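Long-range contact in peroxisomal fatty acid beta-oxidation multifunctional protein MFP2 (Arabidopsis thaliana, PDB 2WTB), which carries out successive steps of peroxisomal fatty acid beta-oxidation, combining enoyl-CoA hydratase and 3-hydroxyacyl-CoA dehydrogenase activities in one chain: residues R500-E514 with F554-I568. Numbering follows the deposited sequence.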
loop_
_atom_site.group_PDB
_atom_site.type_symbol
_atom_site.label_atom_id
_atom_site.label_comp_id
_atom_site.label_asym_id
_atom_site.label_seq_id
_atom_site.Cartn_x
_atom_site.Cartn_y
_atom_site.Cartn_z
ATOM N N ARG A 500 10.555 15.465 7.783
ATOM C CA ARG A 500 11.949 15.606 8.191
ATOM C C ARG A 500 12.855 14.741 7.324
ATOM O O ARG A 500 14.002 15.090 7.056
ATOM C CB ARG A 500 12.129 15.226 9.660
ATOM C CG ARG A 500 13.580 15.258 10.107
ATOM C CD ARG A 500 13.759 14.690 11.500
ATOM N NE ARG A 500 15.172 14.599 11.858
ATOM C CZ ARG A 500 15.623 14.058 12.983
ATOM N NH1 ARG A 500 14.772 13.557 13.868
ATOM N NH2 ARG A 500 16.926 14.017 13.223
ATOM N N MET A 501 12.322 13.606 6.893
ATOM C CA MET A 501 13.068 12.640 6.105
ATOM C C MET A 501 13.440 13.213 4.742
ATOM O O MET A 501 14.572 13.062 4.278
ATOM C CB MET A 501 12.213 11.393 5.910
ATOM C CG MET A 501 12.970 10.088 5.905
ATOM S SD MET A 501 11.818 8.712 5.762
ATOM C CE MET A 501 12.889 7.341 6.162
ATOM N N PHE A 502 12.479 13.876 4.107
ATOM C CA PHE A 502 12.638 14.332 2.730
ATOM C C PHE A 502 12.945 15.819 2.588
ATOM O O PHE A 502 12.913 16.357 1.480
ATOM C CB PHE A 502 11.395 13.979 1.908
ATOM C CG PHE A 502 11.357 12.549 1.457
ATOM C CD1 PHE A 502 11.943 12.172 0.262
ATOM C CD2 PHE A 502 10.743 11.580 2.229
ATOM C CE1 PHE A 502 11.914 10.856 -0.157
ATOM C CE2 PHE A 502 10.710 10.264 1.815
ATOM C CZ PHE A 502 11.296 9.902 0.621
ATOM N N PHE A 503 13.246 16.491 3.694
ATOM C CA PHE A 503 13.575 17.909 3.608
ATOM C C PHE A 503 14.904 18.162 2.882
ATOM O O PHE A 503 15.034 19.157 2.170
ATOM C CB PHE A 503 13.514 18.606 4.978
ATOM C CG PHE A 503 14.818 18.619 5.728
ATOM C CD1 PHE A 503 15.860 19.442 5.326
ATOM C CD2 PHE A 503 14.990 17.834 6.856
ATOM C CE1 PHE A 503 17.056 19.459 6.020
ATOM C CE2 PHE A 503 16.182 17.848 7.557
ATOM C CZ PHE A 503 17.215 18.664 7.139
ATOM N N PRO A 504 15.891 17.261 3.053
ATOM C CA PRO A 504 17.159 17.396 2.323
ATOM C C PRO A 504 16.978 17.178 0.821
ATOM O O PRO A 504 17.692 17.771 0.013
ATOM C CB PRO A 504 18.026 16.276 2.910
ATOM C CG PRO A 504 17.400 15.946 4.220
ATOM C CD PRO A 504 15.935 16.142 4.011
ATOM N N TYR A 505 16.028 16.317 0.470
ATOM C CA TYR A 505 15.675 16.016 -0.913
ATOM C C TYR A 505 15.634 17.265 -1.786
ATOM O O TYR A 505 16.417 17.403 -2.727
ATOM C CB TYR A 505 14.314 15.326 -0.917
ATOM C CG TYR A 505 13.781 14.881 -2.257
ATOM C CD1 TYR A 505 14.437 13.915 -3.008
ATOM C CD2 TYR A 505 12.584 15.388 -2.744
ATOM C CE1 TYR A 505 13.930 13.493 -4.223
ATOM C CE2 TYR A 505 12.069 14.972 -3.953
ATOM C CZ TYR A 505 12.743 14.025 -4.689
ATOM O OH TYR A 505 12.223 13.614 -5.893
ATOM N N THR A 506 14.721 18.175 -1.468
ATOM C CA THR A 506 14.550 19.399 -2.246
ATOM C C THR A 506 15.750 20.344 -2.170
ATOM O O THR A 506 16.088 21.004 -3.151
ATOM C CB THR A 506 13.274 20.150 -1.828
ATOM O OG1 THR A 506 12.147 19.573 -2.497
ATOM C CG2 THR A 506 13.370 21.620 -2.198
ATOM N N GLN A 507 16.392 20.412 -1.010
ATOM C CA GLN A 507 17.524 21.314 -0.831
ATOM C C GLN A 507 18.760 20.835 -1.585
ATOM O O GLN A 507 19.500 21.640 -2.149
ATOM C CB GLN A 507 17.838 21.500 0.654
ATOM C CG GLN A 507 16.733 22.201 1.428
ATOM C CD GLN A 507 17.048 22.339 2.904
ATOM O OE1 GLN A 507 18.183 22.127 3.330
ATOM N NE2 GLN A 507 16.040 22.695 3.695
ATOM N N ALA A 508 18.979 19.524 -1.595
ATOM C CA ALA A 508 20.103 18.949 -2.326
ATOM C C ALA A 508 19.946 19.226 -3.812
ATOM O O ALA A 508 20.917 19.527 -4.509
ATOM C CB ALA A 508 20.196 17.458 -2.075
ATOM N N ALA A 509 18.713 19.120 -4.292
ATOM C CA ALA A 509 18.407 19.392 -5.686
ATOM C C ALA A 509 18.731 20.840 -6.036
ATOM O O ALA A 509 19.469 21.111 -6.986
ATOM C CB ALA A 509 16.947 19.091 -5.970
ATOM N N MET A 510 18.183 21.767 -5.259
ATOM C CA MET A 510 18.355 23.189 -5.530
ATOM C C MET A 510 19.807 23.643 -5.418
ATOM O O MET A 510 20.234 24.540 -6.143
ATOM C CB MET A 510 17.455 24.031 -4.626
ATOM C CG MET A 510 15.981 23.924 -4.977
ATOM S SD MET A 510 14.987 25.252 -4.278
ATOM C CE MET A 510 13.370 24.825 -4.914
ATOM N N PHE A 511 20.563 23.028 -4.515
ATOM C CA PHE A 511 21.986 23.332 -4.400
ATOM C C PHE A 511 22.712 22.933 -5.679
ATOM O O PHE A 511 23.612 23.636 -6.139
ATOM C CB PHE A 511 22.616 22.620 -3.201
ATOM C CG PHE A 511 24.121 22.629 -3.218
ATOM C CD1 PHE A 511 24.830 21.514 -3.635
ATOM C CD2 PHE A 511 24.826 23.757 -2.830
ATOM C CE1 PHE A 511 26.217 21.521 -3.658
ATOM C CE2 PHE A 511 26.213 23.771 -2.850
ATOM C CZ PHE A 511 26.908 22.651 -3.264
ATOM N N LEU A 512 22.313 21.799 -6.245
ATOM C CA LEU A 512 22.885 21.327 -7.499
ATOM C C LEU A 512 22.568 22.302 -8.626
ATOM O O LEU A 512 23.409 22.573 -9.484
ATOM C CB LEU A 512 22.346 19.937 -7.842
ATOM C CG LEU A 512 22.788 18.790 -6.933
ATOM C CD1 LEU A 512 22.037 17.514 -7.278
ATOM C CD2 LEU A 512 24.291 18.575 -7.022
ATOM N N VAL A 513 21.348 22.829 -8.617
ATOM C CA VAL A 513 20.916 23.785 -9.630
ATOM C C VAL A 513 21.729 25.070 -9.559
ATOM O O VAL A 513 22.205 25.568 -10.580
ATOM C CB VAL A 513 19.413 24.108 -9.508
ATOM C CG1 VAL A 513 19.116 25.498 -10.042
ATOM C CG2 VAL A 513 18.592 23.064 -10.241
ATOM N N GLU A 514 21.894 25.603 -8.353
ATOM C CA GLU A 514 22.696 26.805 -8.170
ATOM C C GLU A 514 24.137 26.550 -8.598
ATOM O O GLU A 514 24.900 27.486 -8.836
ATOM C CB GLU A 514 22.642 27.287 -6.718
ATOM C CG GLU A 514 21.300 27.877 -6.313
ATOM C CD GLU A 514 21.418 28.857 -5.161
ATOM O OE1 GLU A 514 22.537 29.363 -4.922
ATOM O OE2 GLU A 514 20.394 29.128 -4.500
ATOM N N PHE A 554 12.898 23.412 9.341
ATOM C CA PHE A 554 14.188 22.733 9.413
ATOM C C PHE A 554 15.361 23.703 9.325
ATOM O O PHE A 554 16.415 23.471 9.918
ATOM C CB PHE A 554 14.289 21.680 8.312
ATOM C CG PHE A 554 13.096 20.777 8.235
ATOM C CD1 PHE A 554 12.105 20.996 7.292
ATOM C CD2 PHE A 554 12.955 19.720 9.115
ATOM C CE1 PHE A 554 11.001 20.169 7.220
ATOM C CE2 PHE A 554 11.854 18.890 9.050
ATOM C CZ PHE A 554 10.876 19.114 8.100
ATOM N N ILE A 555 15.175 24.787 8.580
ATOM C CA ILE A 555 16.199 25.816 8.464
ATOM C C ILE A 555 16.557 26.384 9.834
ATOM O O ILE A 555 17.698 26.779 10.077
ATOM C CB ILE A 555 15.733 26.969 7.554
ATOM C CG1 ILE A 555 15.432 26.453 6.146
ATOM C CG2 ILE A 555 16.780 28.070 7.507
ATOM C CD1 ILE A 555 14.985 27.533 5.182
ATOM N N GLU A 556 15.574 26.411 10.730
ATOM C CA GLU A 556 15.739 27.037 12.037
ATOM C C GLU A 556 16.179 26.057 13.123
ATOM O O GLU A 556 16.732 26.464 14.143
ATOM C CB GLU A 556 14.446 27.744 12.450
ATOM C CG GLU A 556 14.036 28.864 11.502
ATOM C CD GLU A 556 12.687 29.464 11.846
ATOM O OE1 GLU A 556 11.980 28.894 12.704
ATOM O OE2 GLU A 556 12.333 30.507 11.256
ATOM N N ASN A 557 15.941 24.768 12.901
ATOM C CA ASN A 557 16.295 23.753 13.890
ATOM C C ASN A 557 17.499 22.896 13.494
ATOM O O ASN A 557 18.095 22.224 14.337
ATOM C CB ASN A 557 15.088 22.865 14.207
ATOM C CG ASN A 557 13.987 23.617 14.931
ATOM O OD1 ASN A 557 14.243 24.600 15.626
ATOM N ND2 ASN A 557 12.753 23.155 14.776
ATOM N N PHE A 558 17.852 22.922 12.212
ATOM C CA PHE A 558 19.021 22.197 11.725
ATOM C C PHE A 558 19.814 23.058 10.746
ATOM O O PHE A 558 20.171 22.604 9.660
ATOM C CB PHE A 558 18.607 20.893 11.036
ATOM C CG PHE A 558 17.684 20.033 11.853
ATOM C CD1 PHE A 558 16.370 19.841 11.460
ATOM C CD2 PHE A 558 18.131 19.411 13.006
ATOM C CE1 PHE A 558 15.516 19.047 12.203
ATOM C CE2 PHE A 558 17.281 18.617 13.755
ATOM C CZ PHE A 558 15.972 18.434 13.353
ATOM N N SER A 559 20.088 24.298 11.138
ATOM C CA SER A 559 20.751 25.263 10.261
ATOM C C SER A 559 22.021 24.728 9.593
ATOM O O SER A 559 22.225 24.919 8.393
ATOM C CB SER A 559 21.066 26.549 11.028
ATOM O OG SER A 559 21.849 26.276 12.177
ATOM N N GLU A 560 22.869 24.062 10.369
ATOM C CA GLU A 560 24.153 23.582 9.863
ATOM C C GLU A 560 24.015 22.353 8.965
ATOM O O GLU A 560 25.006 21.709 8.625
ATOM C CB GLU A 560 25.103 23.279 11.023
ATOM N N ARG A 561 22.783 22.035 8.583
ATOM C CA ARG A 561 22.510 20.861 7.760
ATOM C C ARG A 561 21.528 21.190 6.646
ATOM O O ARG A 561 21.075 20.300 5.927
ATOM C CB ARG A 561 21.937 19.732 8.618
ATOM C CG ARG A 561 22.964 18.959 9.420
ATOM C CD ARG A 561 22.303 18.254 10.592
ATOM N NE ARG A 561 21.022 17.659 10.221
ATOM C CZ ARG A 561 20.134 17.197 11.095
ATOM N NH1 ARG A 561 20.385 17.262 12.395
ATOM N NH2 ARG A 561 18.993 16.672 10.672
ATOM N N THR A 562 21.193 22.467 6.512
ATOM C CA THR A 562 20.198 22.887 5.535
ATOM C C THR A 562 20.743 23.954 4.592
ATOM O O THR A 562 21.747 24.605 4.884
ATOM C CB THR A 562 18.921 23.422 6.219
ATOM O OG1 THR A 562 19.233 24.606 6.963
ATOM C CG2 THR A 562 18.342 22.380 7.162
ATOM N N TYR A 563 20.072 24.124 3.456
ATOM C CA TYR A 563 20.444 25.151 2.493
ATOM C C TYR A 563 19.226 25.949 2.043
ATOM O O TYR A 563 18.347 25.426 1.357
ATOM C CB TYR A 563 21.141 24.534 1.280
ATOM C CG TYR A 563 21.584 25.560 0.262
ATOM C CD1 TYR A 563 22.733 26.310 0.463
ATOM C CD2 TYR A 563 20.846 25.785 -0.894
ATOM C CE1 TYR A 563 23.139 27.251 -0.459
ATOM C CE2 TYR A 563 21.245 26.724 -1.823
ATOM C CZ TYR A 563 22.392 27.454 -1.601
ATOM O OH TYR A 563 22.797 28.393 -2.521
ATOM N N LYS A 564 19.185 27.219 2.434
ATOM C CA LYS A 564 18.082 28.100 2.069
ATOM C C LYS A 564 18.320 28.738 0.705
ATOM O O LYS A 564 18.893 29.825 0.606
ATOM C CB LYS A 564 17.885 29.184 3.131
ATOM N N SER A 565 17.880 28.054 -0.344
ATOM C CA SER A 565 18.011 28.568 -1.701
ATOM C C SER A 565 17.029 29.710 -1.942
ATOM O O SER A 565 15.825 29.563 -1.736
ATOM C CB SER A 565 17.788 27.451 -2.722
ATOM O OG SER A 565 17.908 27.942 -4.045
ATOM N N MET A 566 17.553 30.847 -2.382
ATOM C CA MET A 566 16.733 32.031 -2.598
ATOM C C MET A 566 15.939 31.928 -3.897
ATOM O O MET A 566 15.209 32.850 -4.263
ATOM C CB MET A 566 17.609 33.287 -2.610
ATOM C CG MET A 566 16.881 34.555 -2.198
ATOM S SD MET A 566 16.372 34.522 -0.467
ATOM C CE MET A 566 17.961 34.464 0.357
ATOM N N ILE A 567 16.078 30.799 -4.587
ATOM C CA ILE A 567 15.403 30.590 -5.865
ATOM C C ILE A 567 13.892 30.788 -5.763
ATOM O O ILE A 567 13.324 31.638 -6.447
ATOM C CB ILE A 567 15.699 29.189 -6.446
ATOM C CG1 ILE A 567 17.184 29.060 -6.791
ATOM C CG2 ILE A 567 14.844 28.928 -7.678
ATOM C CD1 ILE A 567 17.552 27.725 -7.400
ATOM N N ILE A 568 13.245 30.003 -4.907
ATOM C CA ILE A 568 11.796 30.088 -4.744
ATOM C C ILE A 568 11.317 31.490 -4.357
ATOM O O ILE A 568 10.444 32.048 -5.020
ATOM C CB ILE A 568 11.265 29.054 -3.729
ATOM C CG1 ILE A 568 11.300 27.651 -4.332
ATOM C CG2 ILE A 568 9.850 29.406 -3.302
ATOM C CD1 ILE A 568 10.661 26.598 -3.456
#
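The carboxylate of Glu514 is gripped by two hydroxyls, one on each oxygen. Tyr563 OH donates to Glu514 OE1 at 2.6 Å from above the carboxylate plane, whereas Ser565 OG reaches the anti lone pair of Glu514 OE2 at 2.8 Å. With an alanine here, both hydroxyls would probably lose this acceptor and the Tyr563 ring one of its restraints. Ser565 suits its place because OG also accepts a weak capping bond from Ile567 N. The Tyr563 ring, carried by CG anti to the backbone N (chi1 -178°), offers its face to the edge of Phe511. One turn before Phe511, Gln507 OE1 accepts a fairly straight 2.8 Å bond from Tyr563 N, which comes from above its carbonyl plane, a long polar arm satisfying a loop amide. The contact lies in the all-helical C-terminal domain of the 3-hydroxyacyl-CoA dehydrogenase part, where helix 498-514 packs against helix 544-557 and the loop after it. There Phe503 and Phe554 form an offset stack, centroids 4.6 Å apart, and Thr562 CG2 touches Phe503 CE1 at 3.4 Å. Arg500 extends past Phe558, whose CZ lies over one guanidinium face; Glu638 salt-bridges both Arg500 and Arg561, probably offsetting their like charges. At the other end, Met510's extended chain carries CE to Ile568 CD1 at 3.6 Å.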